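Local coordinates for FEZ-1 protein (Fluoribacter gormanii, PDB 5WCK), which probably hydrolyses beta-lactam antibiotics as a monomeric zinc-dependent metallo-beta-lactamase of subclass B3, at residues G15-V20 with A26-V31. The protein carries 2 engineered substitutions. Numbering follows the deposited sequence.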
# COMPACT_ATOMS: atom_id res chain seq x y z
N GLY A 15 -0.39 17.78 -4.59
CA GLY A 15 0.17 17.68 -5.94
C GLY A 15 -0.76 16.90 -6.86
O GLY A 15 -1.96 17.18 -6.94
N ASN A 16 -0.21 15.87 -7.52
CA ASN A 16 -0.97 15.04 -8.45
C ASN A 16 -1.32 13.67 -7.86
O ASN A 16 -1.60 12.73 -8.63
CB ASN A 16 -0.24 14.89 -9.79
CG ASN A 16 1.11 14.20 -9.70
OD1 ASN A 16 1.77 14.26 -8.67
ND2 ASN A 16 1.57 13.61 -10.81
N LEU A 17 -1.40 13.58 -6.53
CA LEU A 17 -1.75 12.35 -5.83
C LEU A 17 -3.15 12.49 -5.23
O LEU A 17 -3.42 13.44 -4.48
CB LEU A 17 -0.71 12.08 -4.73
CG LEU A 17 -1.02 10.92 -3.78
CD1 LEU A 17 -0.94 9.59 -4.49
CD2 LEU A 17 -0.06 10.93 -2.61
N TYR A 18 -4.01 11.53 -5.58
CA TYR A 18 -5.41 11.50 -5.20
C TYR A 18 -5.71 10.21 -4.43
O TYR A 18 -5.10 9.15 -4.67
CB TYR A 18 -6.32 11.53 -6.43
CG TYR A 18 -6.17 12.78 -7.27
CD1 TYR A 18 -5.09 12.95 -8.12
CD2 TYR A 18 -7.09 13.81 -7.18
CE1 TYR A 18 -4.94 14.11 -8.86
CE2 TYR A 18 -6.96 14.97 -7.93
CZ TYR A 18 -5.88 15.12 -8.78
OH TYR A 18 -5.71 16.26 -9.53
N TYR A 19 -6.68 10.31 -3.52
CA TYR A 19 -7.24 9.18 -2.83
C TYR A 19 -8.46 8.67 -3.61
O TYR A 19 -9.39 9.47 -3.87
CB TYR A 19 -7.70 9.58 -1.42
CG TYR A 19 -8.06 8.38 -0.58
CD1 TYR A 19 -7.06 7.56 -0.08
CD2 TYR A 19 -9.37 8.01 -0.33
CE1 TYR A 19 -7.36 6.43 0.66
CE2 TYR A 19 -9.68 6.86 0.38
CZ TYR A 19 -8.67 6.07 0.90
OH TYR A 19 -8.93 4.93 1.59
N VAL A 20 -8.47 7.38 -3.96
CA VAL A 20 -9.59 6.76 -4.67
C VAL A 20 -10.00 5.45 -3.99
O VAL A 20 -10.56 4.57 -4.63
CB VAL A 20 -9.28 6.54 -6.16
CG1 VAL A 20 -9.18 7.88 -6.89
CG2 VAL A 20 -8.01 5.71 -6.39
N ALA A 26 -7.11 1.32 1.32
CA ALA A 26 -6.67 2.60 0.74
C ALA A 26 -6.09 2.39 -0.66
O ALA A 26 -5.25 1.52 -0.84
CB ALA A 26 -5.62 3.24 1.61
N SER A 27 -6.55 3.20 -1.62
CA SER A 27 -6.07 3.16 -3.00
C SER A 27 -5.75 4.59 -3.43
O SER A 27 -6.38 5.56 -2.97
CB SER A 27 -7.07 2.56 -3.95
OG SER A 27 -7.29 1.20 -3.62
N TYR A 28 -4.77 4.72 -4.33
CA TYR A 28 -4.21 6.00 -4.69
C TYR A 28 -4.12 6.10 -6.21
O TYR A 28 -3.82 5.13 -6.89
CB TYR A 28 -2.83 6.18 -4.05
CG TYR A 28 -2.86 6.05 -2.55
CD1 TYR A 28 -3.16 7.15 -1.76
CD2 TYR A 28 -2.70 4.83 -1.93
CE1 TYR A 28 -3.27 7.03 -0.38
CE2 TYR A 28 -2.79 4.69 -0.55
CZ TYR A 28 -3.07 5.80 0.23
OH TYR A 28 -3.17 5.75 1.60
N LEU A 29 -4.40 7.30 -6.73
CA LEU A 29 -4.31 7.59 -8.15
C LEU A 29 -3.29 8.71 -8.35
O LEU A 29 -3.39 9.75 -7.71
CB LEU A 29 -5.67 8.03 -8.71
CG LEU A 29 -5.74 8.14 -10.23
CD1 LEU A 29 -5.82 6.77 -10.88
CD2 LEU A 29 -6.90 9.01 -10.68
N ILE A 30 -2.31 8.46 -9.21
CA ILE A 30 -1.30 9.48 -9.55
C ILE A 30 -1.59 9.85 -11.00
O ILE A 30 -1.54 8.99 -11.88
CB ILE A 30 0.14 8.98 -9.33
CG1 ILE A 30 0.44 8.66 -7.86
CG2 ILE A 30 1.12 10.01 -9.82
CD1 ILE A 30 -0.00 7.33 -7.37
N VAL A 31 -1.87 11.13 -11.24
CA VAL A 31 -2.36 11.62 -12.52
C VAL A 31 -1.23 12.37 -13.22
O VAL A 31 -0.68 13.33 -12.67
CB VAL A 31 -3.59 12.52 -12.34
CG1 VAL A 31 -4.02 13.15 -13.66
CG2 VAL A 31 -4.74 11.74 -11.72
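Tyr19 turns the edge of its ring toward the face of Tyr28 in an offset edge-to-face pair, planes at 79° and centroids 5.7 Å apart. With CG anti to the backbone N (chi1 -170°), the Tyr19 ring extends past the Ser27 carbonyl to Ala26, with Tyr19 CE1 3.8 Å from Ala26 CB, while the Tyr19 hydroxyl makes a hydrogen bond to Thr22 O in the connecting loop. The Ala26 side chain lies about 6 Å from that of the zinc ligand His215, bringing this end near the metal site. On the same face, Leu17 CD1 lies 3.8 Å from Ile30 CG1 and also touches Tyr28 CB. The other face carries Tyr18, whose ring edge meets the Leu29 carbonyl and whose CE1 packs 3.7 Å from Val31 CG2. Tyr18 and Leu29 form a hydrogen-bonded pair, each N-H donating to the other's carbonyl (Tyr18 N to Leu29 O 2.8 Å), between the non-hydrogen-bonded pairs Leu17-Ile30 and Tyr19-Tyr28. Just before strand 17-19, Asn16 is linked twice to Val31: Val31 N donates to Asn16 O, and Asn16 ND2 to Val31 O (2.9 Å) from above the carbonyl plane; Thr139 is a second partner of that amide. These strands form a beta hairpin in the larger mixed sheet, flanked by strands 11-14 and 35-39; helix 47-56 covers Val20 and Leu29, and strand 154-162 of the second sheet packs on Leu17 and Ile30.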